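Local coordinates for Tb427.07.360- putative uncharacterized metacyclic invariant surface protein from Trypanosoma brucei (Trypanosoma brucei, PDB 5VTL), which is of unknown function but, as a metacyclic invariant surface protein with an extended helical architecture, probably sits on the surface of the parasite, at residues A[29-34]-A[182-187]; A[25-30]-A[172-177]; A[49-54]-A[197-202]. One frame throughout, in Å; residues are numbered along the deposited sequence.

Contact 1 (A[29-34]-A[182-187]); sequences ALAAAN and RRASEA
Asn34 ND2 rests against the backbone of Ser185, 3.3 Å from Ser185 CA, without forming a hydrogen bond to it. The polar atom it meets there, Ser185 N, lies 3.4 Å from Asn34 ND2, but both nitrogens are donors, and the approach is one of packing. CB of Asn34 already points across, and with CG anti to the carbonyl carbon (chi1 -80°) the amide continues toward Ser185 CA and N. Of the serine side chain it is CB that faces the amide, 3.6 Å from Asn34 ND2. Closer to the backbone, Asn34 CB is 3.7 Å from Ala184 O, again a van der Waals contact. One turn earlier on helix 4-58, Ala31 meets Ala184, CB to CB at 4.1 Å, and this is the apolar part of the interface. The two short segments run in the same general direction, with axes 8.7 Å apart and inclined by 24°, a spacing that the small alanines allow. Helix 63-102 packs alongside: Leu87 and Val90 touch Ala31, and Arg183 forms a salt bridge with Asp89 of that helix. With 149 Å² buried in total, the contact between these two segments of helices 4-58 and 157-209 rests on van der Waals packing, with no polar bond across and the amide of Asn34 packing beside the alanine pair.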
# COMPACT_ATOMS: atom_id res chain seq x y z
N ALA A 29 -2.85 -7.66 -0.56
CA ALA A 29 -2.02 -8.86 -0.67
C ALA A 29 -0.59 -8.60 -0.20
O ALA A 29 -0.00 -9.48 0.42
CB ALA A 29 -2.02 -9.38 -2.08
N LEU A 30 -0.03 -7.43 -0.51
CA LEU A 30 1.31 -7.06 -0.06
C LEU A 30 1.33 -7.08 1.46
O LEU A 30 2.21 -7.67 2.06
CB LEU A 30 1.70 -5.65 -0.54
CG LEU A 30 2.21 -5.49 -1.97
CD1 LEU A 30 2.39 -4.02 -2.35
CD2 LEU A 30 3.52 -6.23 -2.14
N ALA A 31 0.35 -6.44 2.07
CA ALA A 31 0.31 -6.36 3.52
C ALA A 31 0.13 -7.72 4.17
O ALA A 31 0.75 -7.99 5.18
CB ALA A 31 -0.79 -5.41 3.97
N ALA A 32 -0.72 -8.57 3.61
CA ALA A 32 -0.89 -9.93 4.12
C ALA A 32 0.40 -10.73 4.05
O ALA A 32 0.74 -11.47 4.99
CB ALA A 32 -1.99 -10.66 3.37
N ALA A 33 1.13 -10.58 2.95
CA ALA A 33 2.40 -11.29 2.78
C ALA A 33 3.39 -10.79 3.82
O ALA A 33 4.21 -11.57 4.33
CB ALA A 33 2.95 -11.09 1.38
N ASN A 34 3.35 -9.50 4.11
CA ASN A 34 4.27 -8.93 5.10
C ASN A 34 4.03 -9.50 6.49
O ASN A 34 4.98 -9.75 7.23
CB ASN A 34 4.18 -7.41 5.12
CG ASN A 34 4.97 -6.76 3.98
OD1 ASN A 34 5.97 -7.31 3.52
ND2 ASN A 34 4.55 -5.58 3.57
N ARG A 182 2.79 0.74 4.22
CA ARG A 182 4.16 1.03 4.61
C ARG A 182 4.45 0.53 6.05
O ARG A 182 5.52 -0.02 6.32
CB ARG A 182 4.40 2.52 4.49
CG ARG A 182 5.81 2.99 4.77
CD ARG A 182 5.85 4.53 4.68
NE ARG A 182 4.82 5.05 3.75
CZ ARG A 182 3.95 6.03 4.00
NH1 ARG A 182 3.06 6.40 3.07
NH2 ARG A 182 3.95 6.65 5.18
N ARG A 183 3.49 0.70 6.95
CA ARG A 183 3.67 0.26 8.33
C ARG A 183 3.83 -1.24 8.42
O ARG A 183 4.64 -1.76 9.21
CB ARG A 183 2.52 0.74 9.22
CG ARG A 183 2.58 2.21 9.51
CD ARG A 183 1.68 2.61 10.65
NE ARG A 183 0.27 2.26 10.48
CZ ARG A 183 -0.64 3.03 9.87
NH1 ARG A 183 -1.90 2.61 9.80
NH2 ARG A 183 -0.29 4.19 9.31
N ALA A 184 3.06 -1.96 7.60
CA ALA A 184 3.14 -3.41 7.53
C ALA A 184 4.52 -3.86 7.02
O ALA A 184 5.11 -4.80 7.56
CB ALA A 184 2.05 -3.96 6.62
N SER A 185 5.02 -3.19 6.00
CA SER A 185 6.31 -3.50 5.42
C SER A 185 7.42 -3.21 6.42
O SER A 185 8.38 -3.99 6.59
CB SER A 185 6.54 -2.66 4.17
OG SER A 185 7.84 -2.87 3.67
N GLU A 186 7.31 -2.09 7.11
CA GLU A 186 8.36 -1.71 8.07
C GLU A 186 8.41 -2.70 9.24
O GLU A 186 9.50 -3.05 9.71
CB GLU A 186 8.16 -0.27 8.54
CG GLU A 186 8.53 0.76 7.47
CD GLU A 186 8.03 2.16 7.76
OE1 GLU A 186 7.25 2.34 8.72
OE2 GLU A 186 8.41 3.08 6.99
N ALA A 187 7.24 -3.15 9.69
CA ALA A 187 7.13 -4.14 10.75
C ALA A 187 7.78 -5.46 10.34
O ALA A 187 8.48 -6.10 11.12
CB ALA A 187 5.67 -4.37 11.12

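Contact 2 (A[25-30]-A[172-177]); sequences KVLKAL and AEYDQL
Leu27, on helix 4-58, points into the helical bundle towards helix 157-209, where it meets Leu177 and Tyr174. It loses the most area of the three, 68 Å², against 37 Å² for Leu177 and 18 Å² for Tyr174. The separation of the backbones is the first evidence of how this packing works: even the nearest pair of CA atoms, Leu27 and Leu177, is 8.2 Å apart, a gap that both leucines reach across. Leu27 has CG anti to the carbonyl carbon (chi1 -68°), which sends CD1 over, while Leu177 has CG anti to its backbone N (chi1 175°), and the two side chains cross obliquely. Within its own helix Leu177 CD2 also lies over one face of the Tyr174 ring, 4.0 Å above the plane and displaced towards the rim. The leucine branch and the hydroxyl end of the tyrosine together receive Leu27 CD1, and no hydrogen bond links the two segments. Val24 of helix 4-58 touches both Tyr174 and Leu177, and Tyr93 of helix 63-102 packs on Leu177, which places the cluster among three helices. A single methyl group makes the closest contacts: Leu27 CD1 is 3.7 Å from both Leu177 CG and Leu177 CD2, and 3.8 Å from Tyr174 OH.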
# COMPACT_ATOMS: atom_id res chain seq x y z
N LYS A 25 -6.51 -4.29 -4.20
CA LYS A 25 -6.32 -5.74 -4.06
C LYS A 25 -4.84 -6.08 -3.94
O LYS A 25 -4.45 -6.95 -3.15
CB LYS A 25 -6.95 -6.51 -5.23
CG LYS A 25 -8.47 -6.51 -5.20
CD LYS A 25 -9.05 -7.45 -6.25
CE LYS A 25 -10.56 -7.24 -6.46
NZ LYS A 25 -11.38 -7.62 -5.28
N VAL A 26 -4.02 -5.40 -4.72
CA VAL A 26 -2.59 -5.64 -4.71
C VAL A 26 -2.00 -5.21 -3.36
O VAL A 26 -1.12 -5.88 -2.82
CB VAL A 26 -1.89 -4.91 -5.87
CG1 VAL A 26 -0.35 -5.03 -5.77
CG2 VAL A 26 -2.40 -5.46 -7.20
N LEU A 27 -2.49 -4.10 -2.83
CA LEU A 27 -1.97 -3.59 -1.57
C LEU A 27 -2.34 -4.49 -0.41
O LEU A 27 -1.52 -4.74 0.47
CB LEU A 27 -2.52 -2.19 -1.32
CG LEU A 27 -2.02 -1.10 -2.25
CD1 LEU A 27 -2.56 0.27 -1.83
CD2 LEU A 27 -0.50 -1.05 -2.29
N LYS A 28 -3.57 -4.98 -0.42
CA LYS A 28 -4.02 -5.90 0.63
C LYS A 28 -3.15 -7.16 0.63
O LYS A 28 -2.75 -7.67 1.68
CB LYS A 28 -5.48 -6.28 0.41
CG LYS A 28 -6.49 -5.18 0.70
CD LYS A 28 -7.92 -5.71 0.55
CE LYS A 28 -8.18 -6.85 1.52
NZ LYS A 28 -9.62 -6.98 1.89
N ALA A 29 -2.85 -7.66 -0.56
CA ALA A 29 -2.02 -8.86 -0.67
C ALA A 29 -0.59 -8.60 -0.20
O ALA A 29 -0.00 -9.48 0.42
CB ALA A 29 -2.02 -9.38 -2.08
N LEU A 30 -0.03 -7.43 -0.51
CA LEU A 30 1.31 -7.06 -0.06
C LEU A 30 1.33 -7.08 1.46
O LEU A 30 2.21 -7.67 2.06
CB LEU A 30 1.70 -5.65 -0.54
CG LEU A 30 2.21 -5.49 -1.97
CD1 LEU A 30 2.39 -4.02 -2.35
CD2 LEU A 30 3.52 -6.23 -2.14
N ALA A 172 -7.51 11.29 0.89
CA ALA A 172 -7.14 11.07 2.28
C ALA A 172 -7.21 9.58 2.62
O ALA A 172 -6.32 9.06 3.27
CB ALA A 172 -8.03 11.88 3.20
N GLU A 173 -8.25 8.89 2.16
CA GLU A 173 -8.37 7.46 2.45
C GLU A 173 -7.27 6.67 1.76
O GLU A 173 -6.72 5.73 2.33
CB GLU A 173 -9.72 6.91 1.97
CG GLU A 173 -10.92 7.29 2.80
CD GLU A 173 -10.91 6.71 4.20
OE1 GLU A 173 -10.85 5.48 4.36
OE2 GLU A 173 -10.97 7.52 5.13
N TYR A 174 -6.95 7.05 0.52
CA TYR A 174 -5.92 6.32 -0.20
C TYR A 174 -4.58 6.60 0.46
O TYR A 174 -3.74 5.70 0.60
CB TYR A 174 -5.93 6.65 -1.71
CG TYR A 174 -5.57 5.40 -2.50
CD1 TYR A 174 -4.25 5.08 -2.76
CD2 TYR A 174 -6.55 4.52 -2.94
CE1 TYR A 174 -3.91 3.94 -3.46
CE2 TYR A 174 -6.23 3.38 -3.63
CZ TYR A 174 -4.91 3.09 -3.88
OH TYR A 174 -4.58 1.94 -4.54
N ASP A 175 -4.37 7.82 0.93
CA ASP A 175 -3.15 8.11 1.67
C ASP A 175 -3.04 7.22 2.92
O ASP A 175 -1.96 6.72 3.25
CB ASP A 175 -3.09 9.57 2.10
CG ASP A 175 -2.61 10.51 1.01
OD1 ASP A 175 -1.98 10.09 0.01
OD2 ASP A 175 -2.87 11.72 1.18
N GLN A 176 -4.15 7.05 3.63
CA GLN A 176 -4.15 6.23 4.84
C GLN A 176 -3.84 4.79 4.51
O GLN A 176 -3.12 4.10 5.23
CB GLN A 176 -5.50 6.33 5.55
CG GLN A 176 -5.71 7.63 6.21
CD GLN A 176 -5.33 7.58 7.66
OE1 GLN A 176 -4.38 6.90 8.04
NE2 GLN A 176 -6.08 8.30 8.49
N LEU A 177 -4.38 4.34 3.39
CA LEU A 177 -4.13 3.00 2.89
C LEU A 177 -2.64 2.80 2.62
O LEU A 177 -2.04 1.84 3.07
CB LEU A 177 -4.97 2.73 1.63
CG LEU A 177 -4.74 1.40 0.91
CD1 LEU A 177 -4.86 0.21 1.86
CD2 LEU A 177 -5.74 1.26 -0.25

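Contact 3 (A[49-54]-A[197-202]); sequences VRRAED and NARKAA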
# COMPACT_ATOMS: atom_id res chain seq x y z
N VAL A 49 16.04 -18.98 20.30
CA VAL A 49 16.00 -19.03 21.76
C VAL A 49 16.17 -20.48 22.21
O VAL A 49 16.96 -20.77 23.11
CB VAL A 49 14.69 -18.39 22.35
CG1 VAL A 49 14.50 -18.74 23.81
CG2 VAL A 49 14.71 -16.85 22.21
N ARG A 50 15.45 -21.41 21.60
CA ARG A 50 15.60 -22.82 21.94
C ARG A 50 17.04 -23.28 21.76
O ARG A 50 17.61 -23.94 22.63
CB ARG A 50 14.67 -23.70 21.10
CG ARG A 50 14.78 -25.19 21.44
CD ARG A 50 14.05 -26.06 20.46
NE ARG A 50 14.47 -25.81 19.08
CZ ARG A 50 15.62 -26.23 18.55
NH1 ARG A 50 16.49 -26.90 19.28
NH2 ARG A 50 15.90 -25.95 17.29
N ARG A 51 17.64 -22.93 20.63
CA ARG A 51 19.02 -23.32 20.37
C ARG A 51 19.99 -22.78 21.41
O ARG A 51 20.86 -23.50 21.90
CB ARG A 51 19.41 -22.85 18.98
CG ARG A 51 18.73 -23.62 17.86
CD ARG A 51 19.01 -22.96 16.54
NE ARG A 51 20.44 -22.89 16.24
CZ ARG A 51 20.96 -22.20 15.23
NH1 ARG A 51 22.27 -22.21 15.01
NH2 ARG A 51 20.17 -21.50 14.43
N ALA A 52 19.83 -21.52 21.76
CA ALA A 52 20.70 -20.88 22.74
C ALA A 52 20.52 -21.50 24.11
O ALA A 52 21.49 -21.73 24.83
CB ALA A 52 20.41 -19.38 22.77
N GLU A 53 19.27 -21.77 24.49
CA GLU A 53 19.00 -22.41 25.77
C GLU A 53 19.71 -23.76 25.88
O GLU A 53 20.27 -24.11 26.93
CB GLU A 53 17.49 -22.62 25.96
CG GLU A 53 16.71 -21.36 26.21
CD GLU A 53 15.21 -21.58 26.27
OE1 GLU A 53 14.52 -20.70 26.85
OE2 GLU A 53 14.73 -22.62 25.78
N ASP A 54 19.70 -24.52 24.79
CA ASP A 54 20.30 -25.85 24.79
C ASP A 54 21.81 -25.77 24.90
O ASP A 54 22.42 -26.56 25.62
CB ASP A 54 19.90 -26.60 23.53
CG ASP A 54 18.44 -27.02 23.54
OD1 ASP A 54 17.75 -26.78 24.56
OD2 ASP A 54 17.97 -27.61 22.55
N ASN A 197 19.45 -10.95 14.60
CA ASN A 197 20.16 -10.90 15.87
C ASN A 197 19.96 -12.17 16.68
O ASN A 197 20.90 -12.66 17.31
CB ASN A 197 19.69 -9.69 16.70
CG ASN A 197 20.30 -8.41 16.22
OD1 ASN A 197 21.48 -8.37 15.85
ND2 ASN A 197 19.50 -7.34 16.22
N ALA A 198 18.74 -12.70 16.67
CA ALA A 198 18.47 -13.91 17.42
C ALA A 198 19.32 -15.05 16.88
O ALA A 198 19.92 -15.80 17.63
CB ALA A 198 16.97 -14.30 17.37
N ARG A 199 19.40 -15.16 15.56
CA ARG A 199 20.14 -16.26 14.95
C ARG A 199 21.64 -16.14 15.22
O ARG A 199 22.32 -17.13 15.49
CB ARG A 199 19.87 -16.28 13.45
CG ARG A 199 20.33 -17.55 12.78
CD ARG A 199 20.06 -17.52 11.29
NE ARG A 199 20.88 -16.52 10.61
CZ ARG A 199 20.42 -15.45 9.96
NH1 ARG A 199 19.11 -15.20 9.88
NH2 ARG A 199 21.29 -14.61 9.39
N LYS A 200 22.15 -14.92 15.16
CA LYS A 200 23.55 -14.70 15.47
C LYS A 200 23.88 -15.04 16.91
O LYS A 200 24.97 -15.55 17.20
CB LYS A 200 23.92 -13.25 15.17
CG LYS A 200 23.94 -12.90 13.71
CD LYS A 200 24.23 -11.41 13.51
CE LYS A 200 24.02 -10.93 12.05
NZ LYS A 200 25.02 -11.50 11.13
N ALA A 201 22.96 -14.76 17.83
CA ALA A 201 23.10 -15.18 19.23
C ALA A 201 23.15 -16.69 19.38
O ALA A 201 24.02 -17.23 20.08
CB ALA A 201 21.97 -14.62 20.06
N ALA A 202 22.22 -17.38 18.72
CA ALA A 202 22.20 -18.83 18.78
C ALA A 202 23.50 -19.39 18.22
O ALA A 202 24.07 -20.33 18.76
CB ALA A 202 21.02 -19.39 18.03
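The short helical segments 49-54 and 197-202 run in nearly the same direction, their axes 8.6 Å apart at closest approach and inclined by 21°, and the CA atoms of Ala52 and Ala202 come within 4.7 Å. That closeness is possible because an alanine stands on each side: Ala52 CB is 4.4 Å from Ala202 CA, with both CB atoms directed at the opposing helix. Ala202 and Arg51 carry most of the contact, 72 and 55 Å², the arginine lying along the flank of the alanine. Arg51 CG is anti to the carbonyl carbon (chi1 -71°), and a bend at chi3 (59°) folds the end of the chain back over the alanine. As a result one methyl group is touched at two levels. Arg51 CB is 3.9 Å from Ala202 CB at the base, and the same methyl lies 3.9 Å above the guanidinium plane of Arg51, over its centre. The flat group therefore offers a face to the apolar methyl and keeps its N-H bonds directed elsewhere; Arg51 NH1 forms a salt bridge with Glu206, one turn further along helix 157-209. A minor touch is made by Arg199 CG, 4.3 Å from Arg51 NH2. The two like charges are not in contact, and Arg199 NE has a weak, long ion pair with Glu203. Val66 of helix 63-102 touches Ala52, and Ala48 of helix 4-58 packs on Ala202. Together these features, alanines at the interior, an arginine laid along the margin with its charge paired, and a third helix alongside, describe an elongated three-helix bundle, in keeping with an alanine-rich trypanosomal surface protein.

All three contacts join helix 4-58 to helix 157-209 and sample one long interface. Contacts 1 and 2 are neighbours, with centres 10 Å apart, and share Ala29 and Leu30 on the first helix. Contact 3 lies far along the bundle, its centre 26 Å from that of contact 1 and 36 Å from that of contact 2; its nearest atoms are about 12 Å and about 20 Å from theirs. The packing changes on the way: leucine and tyrosine bridge the helices at contact 2, whereas alanines bring them close at contacts 1 and 3. Helix 63-102 borders every one of the three contacts, whose part in the protein's still unassigned function remains open.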